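Local coordinates for beta-1,3-1,4-glucanase (Caldicellulosiruptor sp. F32, PDB 5H4R), which hydrolyses mixed-linkage beta-1,3-1,4-glucans such as lichenan, as a family 5 glycoside hydrolase built on a TIM barrel, at residues D127-K131 / N132-V136; R190-S194 / R195-W199; D305-M308 / D309-D313. The protein carries 1 engineered substitution. All blocks are in the same frame, centred on the assembly; numbering follows the deposited sequence.

All three contacts are local ones within the same TIM barrel, spaced well apart: the centres of interactions 1 and 2 lie about 35 Å from each other, on opposite sides of the chain's centre, with about 24 Å between the centres of interactions 2 and 3. Interaction 1 joins a barrel helix to the following strand through a Schellman motif, with alanine, methionine and valine packed beneath. Interaction 3 stays within one barrel helix, buried along its Phe307, Met308 and Leu311 side and more exposed where Lys310 lies over the Tyr306 ring. Interaction 2 has no regular helix or strand; a salt bridge and a tryptophan laid over an arginine shape this partly exposed loop at the glycan pocket.

Interaction 1. Residues D127-K131 / N132-V136; sequences DYAMK and NKMYV
A Schellman motif ends helix 116-131 here and turns the chain into barrel strand 135-139. Its two signature bonds run from Met134 N to Ala129 O (3.1 Å) and from Lys133 N to Met130 O (2.9 Å). Lys133 is the C-prime residue: its positive phi of 57° reverses the chain, its CB leaves the backbone away from the helix, and an exposed place suits its charge.

Asn132 adds a side-chain bond. With CG beside the backbone N (chi1 -82°), its amide folds back over the last turn and ND2 donates to Tyr128 O at 3.1 Å, the acceptor lying somewhat out of the amide plane. The same ND2 also donates to Asp87 OD1, so this amide ties the helix end to neighbouring helix 83-91.

Beneath the polar turn, apolar side chains join helix and strand. Ala129 CB meets Val136 CG2 at 3.4 Å, tighter than usual for two carbons, which suits an alanine at a place with little room. Met130 SD reaches the same methyl, Val136 CG2, at 4.3 Å, and Ile97 of strand 96-99 packs on both Ala129 and Val136. A capped helix whose apolar side folds onto the next parallel strand is the alpha-to-beta connection of a TIM barrel.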
loop_
_atom_site.group_PDB
_atom_site.type_symbol
_atom_site.label_atom_id
_atom_site.label_comp_id
_atom_site.label_asym_id
_atom_site.label_seq_id
_atom_site.Cartn_x
_atom_site.Cartn_y
_atom_site.Cartn_z
ATOM N N ASP A 127 6.323 -2.342 16.608
ATOM C CA ASP A 127 6.537 -3.353 17.639
ATOM C C ASP A 127 5.225 -4.026 18.034
ATOM O O ASP A 127 5.210 -5.226 18.334
ATOM C CB ASP A 127 7.222 -2.742 18.878
ATOM C CG ASP A 127 8.717 -2.498 18.682
ATOM O OD1 ASP A 127 9.241 -2.789 17.593
ATOM O OD2 ASP A 127 9.383 -2.005 19.621
ATOM N N TYR A 128 4.109 -3.273 18.056
ATOM C CA TYR A 128 2.825 -3.913 18.337
ATOM C C TYR A 128 2.590 -5.052 17.366
ATOM O O TYR A 128 2.100 -6.120 17.750
ATOM C CB TYR A 128 1.633 -2.956 18.202
ATOM C CG TYR A 128 1.565 -1.731 19.095
ATOM C CD1 TYR A 128 2.184 -1.681 20.332
ATOM C CD2 TYR A 128 0.852 -0.624 18.673
ATOM C CE1 TYR A 128 2.099 -0.527 21.132
ATOM C CE2 TYR A 128 0.760 0.516 19.456
ATOM C CZ TYR A 128 1.372 0.564 20.670
ATOM O OH TYR A 128 1.236 1.729 21.408
ATOM N N ALA A 129 2.889 -4.805 16.087
ATOM C CA ALA A 129 2.648 -5.790 15.032
ATOM C C ALA A 129 3.667 -6.921 15.073
ATOM O O ALA A 129 3.320 -8.095 14.856
ATOM C CB ALA A 129 2.678 -5.099 13.678
ATOM N N MET A 130 4.932 -6.600 15.329
ATOM C CA MET A 130 5.935 -7.659 15.463
ATOM C C MET A 130 5.597 -8.592 16.618
ATOM O O MET A 130 5.831 -9.803 16.542
ATOM C CB MET A 130 7.334 -7.061 15.660
ATOM C CG MET A 130 7.799 -6.180 14.508
ATOM S SD MET A 130 8.214 -7.092 12.995
ATOM C CE MET A 130 9.646 -8.009 13.500
ATOM N N LYS A 131 5.075 -8.053 17.726
ATOM C CA LYS A 131 4.716 -8.915 18.845
ATOM C C LYS A 131 3.629 -9.903 18.456
ATOM O O LYS A 131 3.564 -11.009 19.017
ATOM C CB LYS A 131 4.279 -8.070 20.033
ATOM C CG LYS A 131 5.449 -7.426 20.742
ATOM C CD LYS A 131 4.988 -6.537 21.900
ATOM C CE LYS A 131 6.128 -6.211 22.887
ATOM N NZ LYS A 131 7.146 -5.289 22.317
ATOM N N ASN A 132 2.803 -9.535 17.491
ATOM C CA ASN A 132 1.766 -10.394 16.937
ATOM C C ASN A 132 2.275 -11.244 15.778
ATOM O O ASN A 132 1.478 -11.927 15.134
ATOM C CB ASN A 132 0.578 -9.558 16.483
ATOM C CG ASN A 132 -0.366 -9.204 17.636
ATOM O OD1 ASN A 132 -1.078 -10.063 18.169
ATOM N ND2 ASN A 132 -0.370 -7.946 18.021
ATOM N N LYS A 133 3.586 -11.248 15.537
ATOM C CA LYS A 133 4.203 -12.066 14.486
ATOM C C LYS A 133 3.612 -11.764 13.099
ATOM O O LYS A 133 3.533 -12.644 12.243
ATOM C CB LYS A 133 4.095 -13.553 14.826
ATOM C CG LYS A 133 4.845 -13.936 16.129
ATOM C CD LYS A 133 4.852 -15.428 16.362
ATOM C CE LYS A 133 5.450 -15.771 17.720
ATOM N NZ LYS A 133 5.319 -17.219 18.043
ATOM N N MET A 134 3.263 -10.504 12.855
ATOM C CA MET A 134 2.647 -10.074 11.602
ATOM C C MET A 134 3.721 -9.582 10.654
ATOM O O MET A 134 4.794 -9.150 11.085
ATOM C CB MET A 134 1.624 -8.962 11.852
ATOM C CG MET A 134 0.478 -9.418 12.691
ATOM S SD MET A 134 -0.626 -8.054 13.074
ATOM C CE MET A 134 -1.540 -7.998 11.527
ATOM N N TYR A 135 3.448 -9.691 9.356
ATOM C CA TYR A 135 4.234 -8.951 8.386
ATOM C C TYR A 135 3.879 -7.473 8.504
ATOM O O TYR A 135 2.743 -7.118 8.817
ATOM C CB TYR A 135 3.977 -9.487 6.972
ATOM C CG TYR A 135 4.468 -10.898 6.805
ATOM C CD1 TYR A 135 3.691 -11.971 7.195
ATOM C CD2 TYR A 135 5.707 -11.151 6.262
ATOM C CE1 TYR A 135 4.141 -13.273 7.052
ATOM C CE2 TYR A 135 6.182 -12.421 6.141
ATOM C CZ TYR A 135 5.401 -13.490 6.515
ATOM O OH TYR A 135 5.914 -14.751 6.369
ATOM N N VAL A 136 4.875 -6.605 8.323
ATOM C CA VAL A 136 4.696 -5.170 8.489
ATOM C C VAL A 136 5.323 -4.474 7.298
ATOM O O VAL A 136 6.461 -4.787 6.931
ATOM C CB VAL A 136 5.347 -4.649 9.783
ATOM C CG1 VAL A 136 5.149 -3.144 9.924
ATOM C CG2 VAL A 136 4.781 -5.369 10.989
#

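Interaction 2. Residues R190-S194 / R195-W199; sequences RLTGS and RFEWW. With BGC (beta-D-glucopyranose), chain B.
The loop that follows barrel strand 181-184 folds here into a type I beta turn, Ser194 to Glu197, and carries Trp198 into the glycan pocket of the TIM barrel. The turn is closed by Glu197 N donating to Ser194 O. Ser194 suits the first position because its hydroxyl, set anti to its own N (chi1 154°), accepts from Phe196 N at 2.8 Å and so holds the backbone within the turn.

Glu197 then works in two directions. Its extended chain carries the carboxylate across to the first half of the loop, where OE1 accepts from Gly193 N at 3.0 Å, from above the carboxylate plane. A water that donates to OE1 and accepts from Ser194 N makes a second link. Glu197 OE2 takes both NE (2.8 Å) and NH2 (3.0 Å) of Arg190, a side-on grip in which both nitrogens approach a single oxygen from the same face. That oxygen lies almost in the guanidinium plane, although the two flat groups are turned 30° from each other. Arg190 NH1 donates to the backbone O of the engineered Gln188, which further fixes the rotation of the guanidinium.

Gripped in this way, Arg190 forms a platform for Trp198. The guanidinium and indole planes are only 15° apart, and Trp198 CH2 lies 3.3 Å from Arg190 NE. Arg190 CD also makes a CH-pi contact over the six-membered ring. A large flat indole suits a sugar-binding wall: while one face rests on arginine, the opposite face meets a glucose unit, which in this variant is also hydrogen-bonded to NE2 of that engineered glutamine, the closest atoms being Trp198 CH2 and glucose C1 at 3.8 Å.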
loop_
_atom_site.group_PDB
_atom_site.type_symbol
_atom_site.label_atom_id
_atom_site.label_comp_id
_atom_site.label_asym_id
_atom_site.label_seq_id
_atom_site.Cartn_x
_atom_site.Cartn_y
_atom_site.Cartn_z
ATOM N N ARG A 190 4.224 10.448 -8.371
ATOM C CA ARG A 190 3.518 11.013 -9.514
ATOM C C ARG A 190 3.764 12.514 -9.563
ATOM O O ARG A 190 4.270 13.117 -8.617
ATOM C CB ARG A 190 2.021 10.736 -9.432
ATOM C CG ARG A 190 1.347 11.475 -8.275
ATOM C CD ARG A 190 0.023 10.855 -7.904
ATOM N NE ARG A 190 -0.691 11.711 -6.977
ATOM C CZ ARG A 190 -0.496 11.729 -5.663
ATOM N NH1 ARG A 190 0.411 10.935 -5.101
ATOM N NH2 ARG A 190 -1.180 12.565 -4.905
ATOM N N LEU A 191 3.355 13.114 -10.673
ATOM C CA LEU A 191 3.321 14.558 -10.794
ATOM C C LEU A 191 1.977 14.972 -10.225
ATOM O O LEU A 191 0.973 14.306 -10.479
ATOM C CB LEU A 191 3.480 14.985 -12.257
ATOM C CG LEU A 191 4.746 14.462 -12.957
ATOM C CD1 LEU A 191 4.683 14.739 -14.454
ATOM C CD2 LEU A 191 5.963 15.103 -12.365
ATOM N N THR A 192 1.953 16.000 -9.398
ATOM C CA THR A 192 0.703 16.413 -8.769
ATOM C C THR A 192 0.183 17.712 -9.374
ATOM O O THR A 192 0.937 18.522 -9.906
ATOM C CB THR A 192 0.860 16.594 -7.261
ATOM O OG1 THR A 192 1.810 17.634 -7.018
ATOM C CG2 THR A 192 1.299 15.314 -6.608
ATOM N N GLY A 193 -1.131 17.900 -9.283
ATOM C CA GLY A 193 -1.759 19.089 -9.817
ATOM C C GLY A 193 -1.496 19.246 -11.297
ATOM O O GLY A 193 -0.979 20.271 -11.747
ATOM N N SER A 194 -1.817 18.201 -12.061
ATOM C CA SER A 194 -1.451 18.101 -13.469
ATOM C C SER A 194 -2.392 17.118 -14.131
ATOM O O SER A 194 -2.855 16.171 -13.492
ATOM C CB SER A 194 -0.006 17.618 -13.632
ATOM O OG SER A 194 0.189 16.954 -14.868
ATOM N N ARG A 195 -2.646 17.334 -15.422
ATOM C CA ARG A 195 -3.427 16.366 -16.188
ATOM C C ARG A 195 -2.791 14.983 -16.150
ATOM O O ARG A 195 -3.478 13.983 -16.386
ATOM C CB ARG A 195 -3.585 16.823 -17.639
ATOM C CG ARG A 195 -2.306 16.823 -18.449
ATOM C CD ARG A 195 -2.538 17.653 -19.748
ATOM N NE ARG A 195 -1.329 17.866 -20.528
ATOM C CZ ARG A 195 -0.296 18.616 -20.127
ATOM N NH1 ARG A 195 -0.312 19.219 -18.935
ATOM N NH2 ARG A 195 0.765 18.757 -20.914
ATOM N N PHE A 196 -1.497 14.904 -15.855
ATOM C CA PHE A 196 -0.807 13.619 -15.803
ATOM C C PHE A 196 -0.729 13.013 -14.412
ATOM O O PHE A 196 -0.057 12.002 -14.240
ATOM C CB PHE A 196 0.597 13.777 -16.374
ATOM C CG PHE A 196 0.622 14.196 -17.815
ATOM C CD1 PHE A 196 -0.091 13.503 -18.769
ATOM C CD2 PHE A 196 1.374 15.281 -18.206
ATOM C CE1 PHE A 196 -0.063 13.888 -20.106
ATOM C CE2 PHE A 196 1.422 15.673 -19.531
ATOM C CZ PHE A 196 0.702 14.973 -20.489
ATOM N N GLU A 197 -1.401 13.582 -13.417
ATOM C CA GLU A 197 -1.238 13.081 -12.056
ATOM C C GLU A 197 -1.592 11.599 -11.961
ATOM O O GLU A 197 -0.922 10.844 -11.251
ATOM C CB GLU A 197 -2.087 13.903 -11.073
ATOM C CG GLU A 197 -1.961 13.362 -9.649
ATOM C CD GLU A 197 -2.412 14.300 -8.558
ATOM O OE1 GLU A 197 -2.771 15.474 -8.842
ATOM O OE2 GLU A 197 -2.411 13.829 -7.372
ATOM N N TRP A 198 -2.659 11.171 -12.637
ATOM C CA TRP A 198 -3.129 9.795 -12.527
ATOM C C TRP A 198 -3.102 9.026 -13.840
ATOM O O TRP A 198 -3.553 7.874 -13.871
ATOM C CB TRP A 198 -4.559 9.753 -11.960
ATOM C CG TRP A 198 -4.661 10.437 -10.618
ATOM C CD1 TRP A 198 -5.270 11.628 -10.354
ATOM C CD2 TRP A 198 -4.102 9.991 -9.366
ATOM N NE1 TRP A 198 -5.167 11.932 -9.019
ATOM C CE2 TRP A 198 -4.421 10.961 -8.397
ATOM C CE3 TRP A 198 -3.349 8.880 -8.981
ATOM C CZ2 TRP A 198 -4.048 10.840 -7.051
ATOM C CZ3 TRP A 198 -2.964 8.764 -7.646
ATOM C CH2 TRP A 198 -3.322 9.738 -6.695
ATOM N N TRP A 199 -2.590 9.610 -14.918
ATOM C CA TRP A 199 -2.602 8.980 -16.226
ATOM C C TRP A 199 -1.410 9.505 -17.006
ATOM O O TRP A 199 -1.105 10.695 -16.946
ATOM C CB TRP A 199 -3.906 9.301 -16.952
ATOM C CG TRP A 199 -3.916 8.895 -18.387
ATOM C CD1 TRP A 199 -4.175 7.648 -18.888
ATOM C CD2 TRP A 199 -3.648 9.734 -19.513
ATOM N NE1 TRP A 199 -4.090 7.665 -20.259
ATOM C CE2 TRP A 199 -3.771 8.935 -20.668
ATOM C CE3 TRP A 199 -3.322 11.088 -19.657
ATOM C CZ2 TRP A 199 -3.578 9.446 -21.951
ATOM C CZ3 TRP A 199 -3.136 11.591 -20.931
ATOM C CH2 TRP A 199 -3.261 10.772 -22.059
HETATM C C2 BGC B . -7.295 8.714 -5.498
HETATM C C3 BGC B . -6.307 8.680 -4.334
HETATM C C4 BGC B . -5.899 7.239 -4.019
HETATM C C5 BGC B . -5.368 6.577 -5.296
HETATM C C6 BGC B . -5.246 5.048 -5.252
HETATM C C1 BGC B . -6.671 8.035 -6.719
HETATM O O1 BGC B . -7.587 7.938 -7.826
HETATM O O2 BGC B . -7.624 10.086 -5.755
HETATM O O3 BGC B . -6.912 9.261 -3.178
HETATM O O4 BGC B . -4.897 7.373 -2.989
HETATM O O5 BGC B . -6.336 6.721 -6.318
HETATM O O6 BGC B . -4.974 4.511 -6.576
HETATM O O HOH W 1 -4.142 16.588 -10.794
#

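Interaction 3. Residues D305-M308 / D309-D313; sequences DYFM and DKLYD
Helix 298-316, one of the helices surrounding the TIM barrel, runs through about two turns here, with i to i+4 backbone bonds running from Asp305 O to Asp309 N through Met308 O to Tyr312 N.

Asp309 opens the second half, its N donating to Asp305 O at 2.8 Å. Its CB packs against that same carbonyl oxygen, while OD1 of the carboxylate forms a salt bridge with Arg353 NE. Asp305, one turn earlier, is hydrogen-bonded through OD1 to Tyr345 OH, and the two carboxylates keep their OD2 atoms 5.9 Å apart. Were Asp309 replaced by an alanine, Arg353 would probably lose the charged mate that ties its loop to this helix.

Lys310 follows, its long aliphatic chain lying over one face of the Tyr306 ring: CG sits 4.2 Å from the ring centroid, 16° off the normal, a CH-pi contact. The bends at chi2 (-66°) and chi3 hold the methylenes against the ring while NZ stays at the polar side.

Leu311 faces inward, where its CD1 meets the edge of the Phe307 ring, 3.7 Å from CD1 of the phenylalanine. Both suit a buried side: Phe307 also packs on Ile324 of strand 322-327, and Leu311 on helix 247-250.

Tyr312 then sends its ring away from the first half, and its OH is hydrogen-bonded to Lys34 O. Asp313 completes the polar side with a long salt bridge, OD2 to Lys310 NZ at 3.6 Å, and a water links that same NZ to Tyr306 OH, 2.9 Å from each.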
loop_
_atom_site.group_PDB
_atom_site.type_symbol
_atom_site.label_atom_id
_atom_site.label_comp_id
_atom_site.label_asym_id
_atom_site.label_seq_id
_atom_site.Cartn_x
_atom_site.Cartn_y
_atom_site.Cartn_z
ATOM N N ASP A 305 -10.243 -8.664 -13.020
ATOM C CA ASP A 305 -9.565 -9.719 -13.757
ATOM C C ASP A 305 -8.457 -9.156 -14.627
ATOM O O ASP A 305 -7.373 -9.747 -14.724
ATOM C CB ASP A 305 -10.534 -10.474 -14.661
ATOM C CG ASP A 305 -11.675 -11.121 -13.918
ATOM O OD1 ASP A 305 -11.586 -11.299 -12.697
ATOM O OD2 ASP A 305 -12.664 -11.491 -14.592
ATOM N N TYR A 306 -8.727 -8.045 -15.318
ATOM C CA TYR A 306 -7.807 -7.590 -16.353
ATOM C C TYR A 306 -6.452 -7.209 -15.779
ATOM O O TYR A 306 -5.416 -7.657 -16.277
ATOM C CB TYR A 306 -8.374 -6.415 -17.131
ATOM C CG TYR A 306 -7.493 -6.101 -18.335
ATOM C CD1 TYR A 306 -7.368 -7.031 -19.359
ATOM C CD2 TYR A 306 -6.775 -4.922 -18.434
ATOM C CE1 TYR A 306 -6.562 -6.806 -20.443
ATOM C CE2 TYR A 306 -5.963 -4.681 -19.553
ATOM C CZ TYR A 306 -5.863 -5.634 -20.540
ATOM O OH TYR A 306 -5.063 -5.441 -21.663
ATOM N N PHE A 307 -6.425 -6.334 -14.771
ATOM C CA PHE A 307 -5.111 -5.912 -14.307
ATOM C C PHE A 307 -4.395 -7.062 -13.602
ATOM O O PHE A 307 -3.172 -7.179 -13.695
ATOM C CB PHE A 307 -5.220 -4.642 -13.424
ATOM C CG PHE A 307 -5.476 -4.908 -11.965
ATOM C CD1 PHE A 307 -4.424 -5.093 -11.060
ATOM C CD2 PHE A 307 -6.758 -4.916 -11.476
ATOM C CE1 PHE A 307 -4.673 -5.329 -9.736
ATOM C CE2 PHE A 307 -7.010 -5.157 -10.138
ATOM C CZ PHE A 307 -5.955 -5.348 -9.262
ATOM N N MET A 308 -5.135 -7.942 -12.933
ATOM C CA MET A 308 -4.491 -9.058 -12.255
ATOM C C MET A 308 -3.924 -10.043 -13.264
ATOM O O MET A 308 -2.819 -10.578 -13.072
ATOM C CB MET A 308 -5.486 -9.727 -11.318
ATOM C CG MET A 308 -5.909 -8.851 -10.162
ATOM S SD MET A 308 -6.826 -9.829 -8.987
ATOM C CE MET A 308 -7.176 -8.603 -7.748
ATOM N N ASP A 309 -4.649 -10.275 -14.363
ATOM C CA ASP A 309 -4.120 -11.113 -15.430
ATOM C C ASP A 309 -2.815 -10.558 -15.987
ATOM O O ASP A 309 -1.868 -11.310 -16.245
ATOM C CB ASP A 309 -5.127 -11.235 -16.569
ATOM C CG ASP A 309 -6.253 -12.208 -16.270
ATOM O OD1 ASP A 309 -6.098 -13.091 -15.386
ATOM O OD2 ASP A 309 -7.301 -12.088 -16.956
ATOM N N LYS A 310 -2.745 -9.240 -16.201
ATOM C CA LYS A 310 -1.540 -8.680 -16.794
ATOM C C LYS A 310 -0.362 -8.765 -15.826
ATOM O O LYS A 310 0.779 -9.013 -16.249
ATOM C CB LYS A 310 -1.775 -7.229 -17.222
ATOM C CG LYS A 310 -2.862 -7.035 -18.283
ATOM C CD LYS A 310 -2.514 -7.647 -19.592
ATOM C CE LYS A 310 -3.175 -9.013 -19.827
ATOM N NZ LYS A 310 -2.907 -9.526 -21.229
ATOM N N LEU A 311 -0.624 -8.553 -14.529
ATOM C CA LEU A 311 0.418 -8.675 -13.508
ATOM C C LEU A 311 0.882 -10.119 -13.355
ATOM O O LEU A 311 2.081 -10.376 -13.164
ATOM C CB LEU A 311 -0.088 -8.134 -12.174
ATOM C CG LEU A 311 -0.297 -6.626 -12.075
ATOM C CD1 LEU A 311 -0.900 -6.271 -10.741
ATOM C CD2 LEU A 311 0.998 -5.840 -12.285
ATOM N N TYR A 312 -0.044 -11.077 -13.419
ATOM C CA TYR A 312 0.358 -12.478 -13.419
ATOM C C TYR A 312 1.237 -12.794 -14.632
ATOM O O TYR A 312 2.276 -13.456 -14.505
ATOM C CB TYR A 312 -0.878 -13.376 -13.380
ATOM C CG TYR A 312 -0.545 -14.829 -13.507
ATOM C CD1 TYR A 312 -0.168 -15.566 -12.399
ATOM C CD2 TYR A 312 -0.562 -15.461 -14.745
ATOM C CE1 TYR A 312 0.160 -16.901 -12.512
ATOM C CE2 TYR A 312 -0.224 -16.800 -14.877
ATOM C CZ TYR A 312 0.136 -17.519 -13.752
ATOM O OH TYR A 312 0.455 -18.865 -13.888
ATOM N N ASP A 313 0.872 -12.278 -15.816
ATOM C CA ASP A 313 1.635 -12.574 -17.022
ATOM C C ASP A 313 3.052 -12.026 -16.930
ATOM O O ASP A 313 4.024 -12.708 -17.286
ATOM C CB ASP A 313 0.955 -11.984 -18.260
ATOM C CG ASP A 313 -0.350 -12.658 -18.614
ATOM O OD1 ASP A 313 -0.663 -13.730 -18.059
ATOM O OD2 ASP A 313 -1.061 -12.100 -19.487
HETATM O O HOH W 2 -3.693 -7.475 -23.178
#